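Local coordinates for anthranilate-CoA ligase (Stigmatella aurantiaca, PDB 4WV3), which belongs to the ANL superfamily of AMP-binding enzymes, pairing a large N-terminal region with a smaller C-terminal domain, at residues L287-L297 against G310-G318; W392-F400 against H409-L417. All blocks are in the same frame, centred on the assembly; numbering follows the deposited sequence.

Contact 1 of 2, residues L287-L297 against G310-G318. With 3UK (5'-O-[(S)-[(2-aminobenzoyl)oxy](hydroxy)phosphoryl]adenosine), chain C.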
loop_
_atom_site.group_PDB
_atom_site.type_symbol
_atom_site.label_atom_id
_atom_site.label_comp_id
_atom_site.label_asym_id
_atom_site.label_seq_id
_atom_site.Cartn_x
_atom_site.Cartn_y
_atom_site.Cartn_z
ATOM N N LEU A 287 16.563 -5.362 -12.374
ATOM C CA LEU A 287 16.047 -5.727 -11.061
ATOM C C LEU A 287 17.059 -6.547 -10.270
ATOM O O LEU A 287 17.615 -7.521 -10.778
ATOM C CB LEU A 287 14.746 -6.519 -11.213
ATOM C CG LEU A 287 13.430 -5.809 -10.892
ATOM C CD1 LEU A 287 13.439 -4.374 -11.390
ATOM C CD2 LEU A 287 12.263 -6.573 -11.501
ATOM N N ARG A 288 17.303 -6.145 -9.026
ATOM C CA ARG A 288 18.145 -6.928 -8.130
ATOM C C ARG A 288 17.303 -7.458 -6.977
ATOM O O ARG A 288 17.640 -8.467 -6.358
ATOM C CB ARG A 288 19.323 -6.098 -7.605
ATOM C CG ARG A 288 18.955 -5.037 -6.578
ATOM C CD ARG A 288 20.192 -4.281 -6.107
ATOM N NE ARG A 288 19.890 -3.306 -5.063
ATOM C CZ ARG A 288 19.991 -3.550 -3.760
ATOM N NH1 ARG A 288 20.387 -4.742 -3.336
ATOM N NH2 ARG A 288 19.698 -2.603 -2.879
ATOM N N LEU A 289 16.197 -6.772 -6.706
ATOM C CA LEU A 289 15.273 -7.173 -5.652
ATOM C C LEU A 289 13.844 -6.768 -5.989
ATOM O O LEU A 289 13.612 -5.762 -6.660
ATOM C CB LEU A 289 15.674 -6.551 -4.314
ATOM C CG LEU A 289 16.745 -7.266 -3.490
ATOM C CD1 LEU A 289 17.016 -6.507 -2.201
ATOM C CD2 LEU A 289 16.321 -8.697 -3.195
ATOM N N CYS A 290 12.891 -7.562 -5.519
ATOM C CA CYS A 290 11.479 -7.230 -5.652
ATOM C C CYS A 290 10.815 -7.253 -4.283
ATOM O O CYS A 290 11.245 -7.980 -3.387
ATOM C CB CYS A 290 10.777 -8.201 -6.602
ATOM S SG CYS A 290 11.259 -8.026 -8.336
ATOM N N VAL A 291 9.771 -6.446 -4.121
ATOM C CA VAL A 291 9.063 -6.354 -2.851
ATOM C C VAL A 291 7.570 -6.598 -3.051
ATOM O O VAL A 291 6.972 -6.090 -4.000
ATOM C CB VAL A 291 9.274 -4.974 -2.190
ATOM C CG1 VAL A 291 8.567 -4.905 -0.844
ATOM C CG2 VAL A 291 10.757 -4.681 -2.029
ATOM N N SER A 292 6.975 -7.381 -2.155
ATOM C CA SER A 292 5.544 -7.662 -2.203
ATOM C C SER A 292 4.875 -7.340 -0.872
ATOM O O SER A 292 5.443 -7.591 0.192
ATOM C CB SER A 292 5.294 -9.126 -2.569
ATOM O OG SER A 292 3.909 -9.420 -2.580
ATOM N N ALA A 293 3.668 -6.785 -0.937
ATOM C CA ALA A 293 2.911 -6.455 0.268
ATOM C C ALA A 293 1.472 -6.142 -0.133
ATOM O O ALA A 293 1.117 -6.238 -1.306
ATOM C CB ALA A 293 3.375 -5.127 0.843
ATOM N N SER A 294 0.663 -5.745 0.843
ATOM C CA SER A 294 -0.755 -5.497 0.618
ATOM C C SER A 294 -1.519 -6.717 1.104
ATOM O O SER A 294 -2.395 -6.622 1.963
ATOM C CB SER A 294 -1.032 -5.251 -0.865
ATOM O OG SER A 294 -2.301 -4.649 -1.054
ATOM N N GLU A 295 -1.162 -7.869 0.547
ATOM C CA GLU A 295 -1.666 -9.157 1.020
ATOM C C GLU A 295 -0.544 -10.190 1.010
ATOM O O GLU A 295 0.497 -9.974 0.389
ATOM C CB GLU A 295 -2.848 -9.642 0.174
ATOM C CG GLU A 295 -4.147 -8.881 0.411
ATOM C CD GLU A 295 -5.363 -9.611 -0.129
ATOM O OE1 GLU A 295 -5.240 -10.806 -0.468
ATOM O OE2 GLU A 295 -6.444 -8.991 -0.213
ATOM N N ALA A 296 -0.758 -11.307 1.698
ATOM C CA ALA A 296 0.262 -12.347 1.811
ATOM C C ALA A 296 0.652 -12.923 0.451
ATOM O O ALA A 296 -0.207 -13.325 -0.332
ATOM C CB ALA A 296 -0.208 -13.454 2.742
ATOM N N LEU A 297 1.953 -12.948 0.179
ATOM C CA LEU A 297 2.467 -13.509 -1.066
ATOM C C LEU A 297 2.585 -15.026 -0.971
ATOM O O LEU A 297 3.372 -15.540 -0.174
ATOM C CB LEU A 297 3.831 -12.905 -1.407
ATOM C CG LEU A 297 4.509 -13.459 -2.664
ATOM C CD1 LEU A 297 3.809 -12.968 -3.924
ATOM C CD2 LEU A 297 5.987 -13.106 -2.692
ATOM N N GLY A 310 14.790 -15.020 -11.575
ATOM C CA GLY A 310 16.003 -15.246 -10.810
ATOM C C GLY A 310 16.090 -14.274 -9.650
ATOM O O GLY A 310 17.009 -14.340 -8.833
ATOM N N VAL A 311 15.117 -13.372 -9.580
ATOM C CA VAL A 311 15.092 -12.334 -8.559
ATOM C C VAL A 311 14.226 -12.732 -7.368
ATOM O O VAL A 311 13.080 -13.150 -7.531
ATOM C CB VAL A 311 14.579 -10.999 -9.137
ATOM C CG1 VAL A 311 14.396 -9.972 -8.032
ATOM C CG2 VAL A 311 15.535 -10.482 -10.196
ATOM N N ASP A 312 14.786 -12.603 -6.170
ATOM C CA ASP A 312 14.045 -12.862 -4.943
ATOM C C ASP A 312 13.008 -11.773 -4.704
ATOM O O ASP A 312 13.253 -10.601 -4.988
ATOM C CB ASP A 312 14.995 -12.918 -3.746
ATOM C CG ASP A 312 15.954 -14.087 -3.813
ATOM O OD1 ASP A 312 17.146 -13.895 -3.493
ATOM O OD2 ASP A 312 15.518 -15.199 -4.174
ATOM N N ILE A 313 11.851 -12.161 -4.182
ATOM C CA ILE A 313 10.839 -11.191 -3.783
ATOM C C ILE A 313 10.805 -11.054 -2.267
ATOM O O ILE A 313 10.686 -12.047 -1.548
ATOM C CB ILE A 313 9.435 -11.583 -4.275
ATOM C CG1 ILE A 313 9.385 -11.606 -5.802
ATOM C CG2 ILE A 313 8.400 -10.609 -3.740
ATOM C CD1 ILE A 313 7.998 -11.851 -6.354
ATOM N N ILE A 314 10.917 -9.823 -1.781
ATOM C CA ILE A 314 10.860 -9.569 -0.348
ATOM C C ILE A 314 9.427 -9.275 0.084
ATOM O O ILE A 314 8.894 -8.200 -0.192
ATOM C CB ILE A 314 11.768 -8.391 0.056
ATOM C CG1 ILE A 314 13.207 -8.651 -0.394
ATOM C CG2 ILE A 314 11.704 -8.159 1.560
ATOM C CD1 ILE A 314 13.805 -9.921 0.174
ATOM N N ASP A 315 8.806 -10.241 0.754
ATOM C CA ASP A 315 7.456 -10.065 1.275
ATOM C C ASP A 315 7.493 -9.530 2.701
ATOM O O ASP A 315 8.193 -10.067 3.558
ATOM C CB ASP A 315 6.683 -11.386 1.235
ATOM C CG ASP A 315 5.263 -11.249 1.761
ATOM O OD1 ASP A 315 4.662 -10.167 1.590
ATOM O OD2 ASP A 315 4.747 -12.225 2.347
ATOM N N GLY A 316 6.733 -8.467 2.947
ATOM C CA GLY A 316 6.657 -7.872 4.267
ATOM C C GLY A 316 5.310 -7.222 4.510
ATOM O O GLY A 316 4.739 -6.607 3.609
ATOM N N ILE A 317 4.793 -7.361 5.726
ATOM C CA ILE A 317 3.501 -6.774 6.063
ATOM C C ILE A 317 3.641 -5.380 6.669
ATOM O O ILE A 317 4.422 -5.160 7.597
ATOM C CB ILE A 317 2.666 -7.681 7.002
ATOM C CG1 ILE A 317 1.381 -6.966 7.428
ATOM C CG2 ILE A 317 3.471 -8.093 8.221
ATOM C CD1 ILE A 317 0.541 -7.748 8.414
ATOM N N GLY A 318 2.886 -4.438 6.118
ATOM C CA GLY A 318 2.819 -3.097 6.658
ATOM C C GLY A 318 1.379 -2.632 6.699
ATOM O O GLY A 318 0.492 -3.286 6.152
HETATM C C10 3UK C . -2.619 -6.513 5.089
HETATM C C15 3UK C . -0.633 -7.914 4.534
HETATM C C17 3UK C . -0.105 -10.209 4.665
HETATM C C21 3UK C . -2.672 -6.659 6.585
HETATM C C26 3UK C . 0.769 -1.633 3.566
HETATM C C28 3UK C . 2.998 -2.470 3.167
HETATM O O01 3UK C . -1.345 -2.561 2.856
HETATM C C02 3UK C . -0.787 -1.847 3.659
HETATM O O03 3UK C . -1.544 -0.923 4.432
HETATM P P04 3UK C . -3.133 -0.984 4.463
HETATM O O05 3UK C . -3.660 0.179 5.361
HETATM O O06 3UK C . -3.673 -2.367 5.074
HETATM C C07 3UK C . -2.841 -3.120 5.971
HETATM C C08 3UK C . -3.361 -4.528 6.021
HETATM O O09 3UK C . -3.069 -5.201 4.776
HETATM N N11 3UK C . -1.287 -6.697 4.611
HETATM C C12 3UK C . -0.459 -5.712 4.149
HETATM N N13 3UK C . 0.720 -6.285 3.779
HETATM C C14 3UK C . 0.638 -7.649 4.008
HETATM N N16 3UK C . -0.980 -9.188 4.852
HETATM N N18 3UK C . 1.112 -10.026 4.171
HETATM C C19 3UK C . 1.530 -8.796 3.831
HETATM N N20 3UK C . 2.834 -8.609 3.301
HETATM O O22 3UK C . -3.870 -7.312 6.958
HETATM C C23 3UK C . -2.675 -5.291 7.079
HETATM O O24 3UK C . -3.417 -5.215 8.313
HETATM O O25 3UK C . -3.677 -0.790 3.058
HETATM C C27 3UK C . 1.599 -2.679 3.244
HETATM C C29 3UK C . 3.550 -1.170 3.427
HETATM C C30 3UK C . 2.721 -0.124 3.752
HETATM C C31 3UK C . 1.322 -0.331 3.826
HETATM N N32 3UK C . 0.437 0.782 4.171
HETATM O O HOH W 1 2.915 -9.799 -0.067
#
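The carboxylate of Asp315 turns one face to Leu297, whose CB sits 3.9 Å from Asp315 CG, while OD1 lies beside Ser292 O. These two oxygens, both acceptors, do not bond to each other; OD1 instead accepts from N20 of 3UK at 2.9 Å and, on the other side of the carboxylate plane, probably from a water that is modelled rather close. That water, at doubtful distances, lies between Ser292 at the end of strand 289-292, Glu295 in the turn that follows it and Asp315 of the neighbouring strand. The torsion of Asp315, CG anti to N (chi1 -180°), brings the carboxylate to the purine's amino nitrogen, N20. The purine lies between Ile317, with CB 3.5 Å from 3UK C19 over one face, and the Glu295-Ala296 peptide, with Ala296 N 3.2 Å from 3UK C17 over the opposite face. At its amino group, Gly316 O receives a second, weak bond from N20.

Behind this site strands 289-292 and 313-318 run parallel, with Ser292 N bonded to Ile314 O at 2.9 Å and Gly316 N to Ser292 O at 3.2 Å. On the face carrying Cys290, Ser292, Ile313 and Asp315, Leu297 CD2 meets Ile313 CG2 at 3.6 Å, the two side chains nearly perpendicular. Cys290 SG rests on Val311 CG1 at 3.7 Å. The pair forms a beta-alpha-beta crossover: helix 299-309 returns over this face, placing Trp305 on Cys290 and Ile313, and Tyr270 of helix 267-274 packs there too. Strand 262-265 flanks 289-292, and antiparallel strand 325-328 flanks 313-318.

Contact 2 of 2, residues W392-F400 against H409-L417. With 3UK (5'-O-[(S)-[(2-aminobenzoyl)oxy](hydroxy)phosphoryl]adenosine), chain C.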
loop_
_atom_site.group_PDB
_atom_site.type_symbol
_atom_site.label_atom_id
_atom_site.label_comp_id
_atom_site.label_asym_id
_atom_site.label_seq_id
_atom_site.Cartn_x
_atom_site.Cartn_y
_atom_site.Cartn_z
ATOM N N TRP A 392 0.868 -0.354 22.105
ATOM C CA TRP A 392 0.596 -1.454 21.189
ATOM C C TRP A 392 -0.453 -1.100 20.139
ATOM O O TRP A 392 -1.488 -0.511 20.449
ATOM C CB TRP A 392 0.178 -2.705 21.963
ATOM C CG TRP A 392 1.263 -3.229 22.845
ATOM C CD1 TRP A 392 1.391 -3.037 24.189
ATOM C CD2 TRP A 392 2.386 -4.022 22.444
ATOM N NE1 TRP A 392 2.521 -3.667 24.652
ATOM C CE2 TRP A 392 3.149 -4.280 23.600
ATOM C CE3 TRP A 392 2.817 -4.543 21.221
ATOM C CZ2 TRP A 392 4.320 -5.035 23.569
ATOM C CZ3 TRP A 392 3.979 -5.292 21.191
ATOM C CH2 TRP A 392 4.717 -5.532 22.357
ATOM N N LEU A 393 -0.168 -1.470 18.895
ATOM C CA LEU A 393 -1.060 -1.188 17.778
ATOM C C LEU A 393 -1.734 -2.462 17.279
ATOM O O LEU A 393 -1.063 -3.414 16.883
ATOM C CB LEU A 393 -0.282 -0.535 16.635
ATOM C CG LEU A 393 -1.056 -0.275 15.342
ATOM C CD1 LEU A 393 -2.153 0.744 15.578
ATOM C CD2 LEU A 393 -0.119 0.188 14.236
ATOM N N ALA A 394 -3.064 -2.473 17.301
ATOM C CA ALA A 394 -3.824 -3.602 16.779
ATOM C C ALA A 394 -4.051 -3.433 15.281
ATOM O O ALA A 394 -4.669 -2.462 14.847
ATOM C CB ALA A 394 -5.151 -3.728 17.507
ATOM N N THR A 395 -3.546 -4.378 14.494
ATOM C CA THR A 395 -3.648 -4.294 13.041
ATOM C C THR A 395 -4.885 -5.011 12.510
ATOM O O THR A 395 -5.278 -4.816 11.359
ATOM C CB THR A 395 -2.400 -4.876 12.349
ATOM O OG1 THR A 395 -2.254 -6.258 12.702
ATOM C CG2 THR A 395 -1.153 -4.113 12.770
ATOM N N GLY A 396 -5.494 -5.839 13.354
ATOM C CA GLY A 396 -6.661 -6.607 12.963
ATOM C C GLY A 396 -6.285 -7.854 12.184
ATOM O O GLY A 396 -7.086 -8.384 11.415
ATOM N N ASP A 397 -5.058 -8.323 12.390
ATOM C CA ASP A 397 -4.552 -9.492 11.679
ATOM C C ASP A 397 -4.366 -10.691 12.600
ATOM O O ASP A 397 -4.060 -10.541 13.783
ATOM C CB ASP A 397 -3.221 -9.167 10.997
ATOM C CG ASP A 397 -3.382 -8.215 9.834
ATOM O OD1 ASP A 397 -4.226 -8.486 8.954
ATOM O OD2 ASP A 397 -2.670 -7.190 9.803
ATOM N N LYS A 398 -4.554 -11.882 12.042
ATOM C CA LYS A 398 -4.260 -13.120 12.751
ATOM C C LYS A 398 -2.957 -13.710 12.221
ATOM O O LYS A 398 -2.787 -13.880 11.015
ATOM C CB LYS A 398 -5.404 -14.122 12.588
ATOM C CG LYS A 398 -6.593 -13.877 13.509
ATOM C CD LYS A 398 -6.216 -14.099 14.967
ATOM C CE LYS A 398 -7.448 -14.242 15.852
ATOM N NZ LYS A 398 -8.298 -13.021 15.838
ATOM N N TYR A 399 -2.037 -14.013 13.131
ATOM C CA TYR A 399 -0.735 -14.555 12.761
ATOM C C TYR A 399 -0.357 -15.729 13.652
ATOM O O TYR A 399 -0.880 -15.880 14.756
ATOM C CB TYR A 399 0.343 -13.475 12.879
ATOM C CG TYR A 399 0.714 -12.796 11.579
ATOM C CD1 TYR A 399 -0.051 -11.754 11.072
ATOM C CD2 TYR A 399 1.842 -13.183 10.868
ATOM C CE1 TYR A 399 0.290 -11.123 9.893
ATOM C CE2 TYR A 399 2.190 -12.560 9.683
ATOM C CZ TYR A 399 1.408 -11.531 9.201
ATOM O OH TYR A 399 1.743 -10.902 8.025
ATOM N N PHE A 400 0.554 -16.562 13.162
ATOM C CA PHE A 400 1.184 -17.579 13.994
ATOM C C PHE A 400 2.660 -17.691 13.634
ATOM O O PHE A 400 3.067 -17.324 12.531
ATOM C CB PHE A 400 0.470 -18.933 13.882
ATOM C CG PHE A 400 0.612 -19.597 12.540
ATOM C CD1 PHE A 400 1.642 -20.495 12.301
ATOM C CD2 PHE A 400 -0.296 -19.340 11.526
ATOM C CE1 PHE A 400 1.771 -21.112 11.071
ATOM C CE2 PHE A 400 -0.172 -19.957 10.293
ATOM C CZ PHE A 400 0.863 -20.845 10.067
ATOM N N HIS A 409 0.831 -15.242 7.947
ATOM C CA HIS A 409 -0.443 -14.539 7.979
ATOM C C HIS A 409 -1.607 -15.512 7.842
ATOM O O HIS A 409 -1.782 -16.136 6.797
ATOM C CB HIS A 409 -0.501 -13.508 6.853
ATOM C CG HIS A 409 -1.669 -12.576 6.943
ATOM N ND1 HIS A 409 -2.343 -12.117 5.833
ATOM C CD2 HIS A 409 -2.277 -12.010 8.013
ATOM C CE1 HIS A 409 -3.317 -11.310 6.212
ATOM N NE2 HIS A 409 -3.297 -11.227 7.530
ATOM N N ALA A 410 -2.398 -15.643 8.901
ATOM C CA ALA A 410 -3.589 -16.480 8.853
ATOM C C ALA A 410 -4.688 -15.759 8.083
ATOM O O ALA A 410 -5.574 -16.387 7.504
ATOM C CB ALA A 410 -4.057 -16.823 10.258
ATOM N N GLY A 411 -4.613 -14.433 8.079
ATOM C CA GLY A 411 -5.590 -13.610 7.390
ATOM C C GLY A 411 -6.118 -12.514 8.289
ATOM O O GLY A 411 -5.780 -12.460 9.472
ATOM N N ARG A 412 -6.936 -11.629 7.727
ATOM C CA ARG A 412 -7.636 -10.632 8.524
ATOM C C ARG A 412 -8.510 -11.359 9.534
ATOM O O ARG A 412 -8.996 -12.457 9.261
ATOM C CB ARG A 412 -8.505 -9.740 7.636
ATOM C CG ARG A 412 -7.732 -8.837 6.692
ATOM C CD ARG A 412 -7.035 -7.718 7.444
ATOM N NE ARG A 412 -7.973 -6.895 8.202
ATOM C CZ ARG A 412 -7.631 -5.805 8.882
ATOM N NH1 ARG A 412 -6.367 -5.399 8.899
ATOM N NH2 ARG A 412 -8.551 -5.119 9.545
ATOM N N SER A 413 -8.705 -10.751 10.699
ATOM C CA SER A 413 -9.528 -11.355 11.738
ATOM C C SER A 413 -10.966 -11.538 11.252
ATOM O O SER A 413 -11.656 -12.472 11.660
ATOM C CB SER A 413 -9.491 -10.509 13.011
ATOM O OG SER A 413 -10.098 -11.190 14.095
ATOM N N ASP A 414 -11.402 -10.645 10.367
ATOM C CA ASP A 414 -12.737 -10.718 9.780
ATOM C C ASP A 414 -12.819 -11.780 8.690
ATOM O O ASP A 414 -13.890 -12.322 8.418
ATOM C CB ASP A 414 -13.138 -9.362 9.193
ATOM C CG ASP A 414 -13.352 -8.306 10.258
ATOM O OD1 ASP A 414 -13.918 -8.637 11.321
ATOM O OD2 ASP A 414 -12.957 -7.143 10.029
ATOM N N ASP A 415 -11.684 -12.070 8.061
ATOM C CA ASP A 415 -11.649 -13.018 6.953
ATOM C C ASP A 415 -11.506 -14.462 7.425
ATOM O O ASP A 415 -11.625 -15.394 6.630
ATOM C CB ASP A 415 -10.528 -12.664 5.974
ATOM C CG ASP A 415 -10.748 -11.325 5.296
ATOM O OD1 ASP A 415 -11.912 -10.868 5.243
ATOM O OD2 ASP A 415 -9.762 -10.733 4.810
ATOM N N MET A 416 -11.247 -14.643 8.716
ATOM C CA MET A 416 -11.153 -15.979 9.291
ATOM C C MET A 416 -12.528 -16.632 9.321
ATOM O O MET A 416 -13.519 -15.996 9.677
ATOM C CB MET A 416 -10.571 -15.922 10.707
ATOM C CG MET A 416 -9.152 -15.382 10.785
ATOM S SD MET A 416 -7.926 -16.473 10.036
ATOM C CE MET A 416 -8.120 -17.944 11.039
ATOM N N LEU A 417 -12.587 -17.903 8.940
ATOM C CA LEU A 417 -13.844 -18.640 8.972
ATOM C C LEU A 417 -13.790 -19.789 9.975
ATOM O O LEU A 417 -12.761 -20.445 10.130
ATOM C CB LEU A 417 -14.236 -19.143 7.576
ATOM C CG LEU A 417 -13.163 -19.647 6.607
ATOM C CD1 LEU A 417 -13.754 -20.691 5.674
ATOM C CD2 LEU A 417 -12.583 -18.498 5.795
HETATM C C10 3UK C . -2.619 -6.513 5.089
HETATM C C15 3UK C . -0.633 -7.914 4.534
HETATM C C17 3UK C . -0.105 -10.209 4.665
HETATM C C21 3UK C . -2.672 -6.659 6.585
HETATM C C26 3UK C . 0.769 -1.633 3.566
HETATM C C28 3UK C . 2.998 -2.470 3.167
HETATM O O01 3UK C . -1.345 -2.561 2.856
HETATM C C02 3UK C . -0.787 -1.847 3.659
HETATM O O03 3UK C . -1.544 -0.923 4.432
HETATM P P04 3UK C . -3.133 -0.984 4.463
HETATM O O05 3UK C . -3.660 0.179 5.361
HETATM O O06 3UK C . -3.673 -2.367 5.074
HETATM C C07 3UK C . -2.841 -3.120 5.971
HETATM C C08 3UK C . -3.361 -4.528 6.021
HETATM O O09 3UK C . -3.069 -5.201 4.776
HETATM N N11 3UK C . -1.287 -6.697 4.611
HETATM C C12 3UK C . -0.459 -5.712 4.149
HETATM N N13 3UK C . 0.720 -6.285 3.779
HETATM C C14 3UK C . 0.638 -7.649 4.008
HETATM N N16 3UK C . -0.980 -9.188 4.852
HETATM N N18 3UK C . 1.112 -10.026 4.171
HETATM C C19 3UK C . 1.530 -8.796 3.831
HETATM N N20 3UK C . 2.834 -8.609 3.301
HETATM O O22 3UK C . -3.870 -7.312 6.958
HETATM C C23 3UK C . -2.675 -5.291 7.079
HETATM O O24 3UK C . -3.417 -5.215 8.313
HETATM O O25 3UK C . -3.677 -0.790 3.058
HETATM C C27 3UK C . 1.599 -2.679 3.244
HETATM C C29 3UK C . 3.550 -1.170 3.427
HETATM C C30 3UK C . 2.721 -0.124 3.752
HETATM C C31 3UK C . 1.322 -0.331 3.826
HETATM N N32 3UK C . 0.437 0.782 4.171
HETATM O O HOH W 2 -10.164 -8.236 10.689
#
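This is a beta-hairpin contact between strands 392-401 and 407-412, at one end of an antiparallel sheet and lining the ligand pocket. A classic beta bulge interrupts the pairing: Ala410 and Gly411 both face Lys398, whose N bonds to Gly411 O at 2.9 Å and whose O accepts from Ala410 N. Beyond the bulge, Ser413 N bonds to Gly396 O. The amine of Lys398 reaches out of the hairpin to Asn365.

Tyr399 and His409 pack obliquely, with His409 CA over the middle of the tyrosine ring, 3.7 Å from its centroid, a CH-pi contact; Tyr399 OH bonds to Ser339. With CG anti to the backbone N (chi1 -170°), the imidazole lies between Gly411 N over one face and N16 of the 3UK purine over the other. Its NE2 bonds to Asp397 OD1 at 3.2 Å, approaching from above the carboxylate, whose plane is turned 86° from the ring.

Asp397 meets the ribose: OD2 accepts from O24 at 2.6 Å, and OD1 lies against O22, modelled too close for the bond to be judged, while Thr395 OG1 also bonds to OD2 and helps fix the carboxylate's rotation. Arg412 folds back on itself, so that Gly396 O sits 3.6 Å above the centre of its guanidinium plane, and NH1 makes weak bonds to both Thr395 O and 3UK O24.

Contact 1 is complete before contact 2 begins along the chain, and their centres are 20 Å apart. They belong to different sheets: the parallel pair to the large mixed sheet, the hairpin of contact 2 to the smaller antiparallel one. The two contacts touch where Ile317 CG2 packs 3.3 Å from Tyr399 OH and Ala296 CB, in the turn, lies 4.0 Å from His409 ND1. Both contacts line the 3UK pocket: residues 315-317 and the turn at 294-296 hold the purine, with Ala293 and Gly318 at the aminobenzoyl ring, while the hairpin meets the ribose hydroxyls and adds His409 beside the purine. The adenosine site thus lies between two sheets, and Lys506 of the C-terminal domain also bonds 3UK.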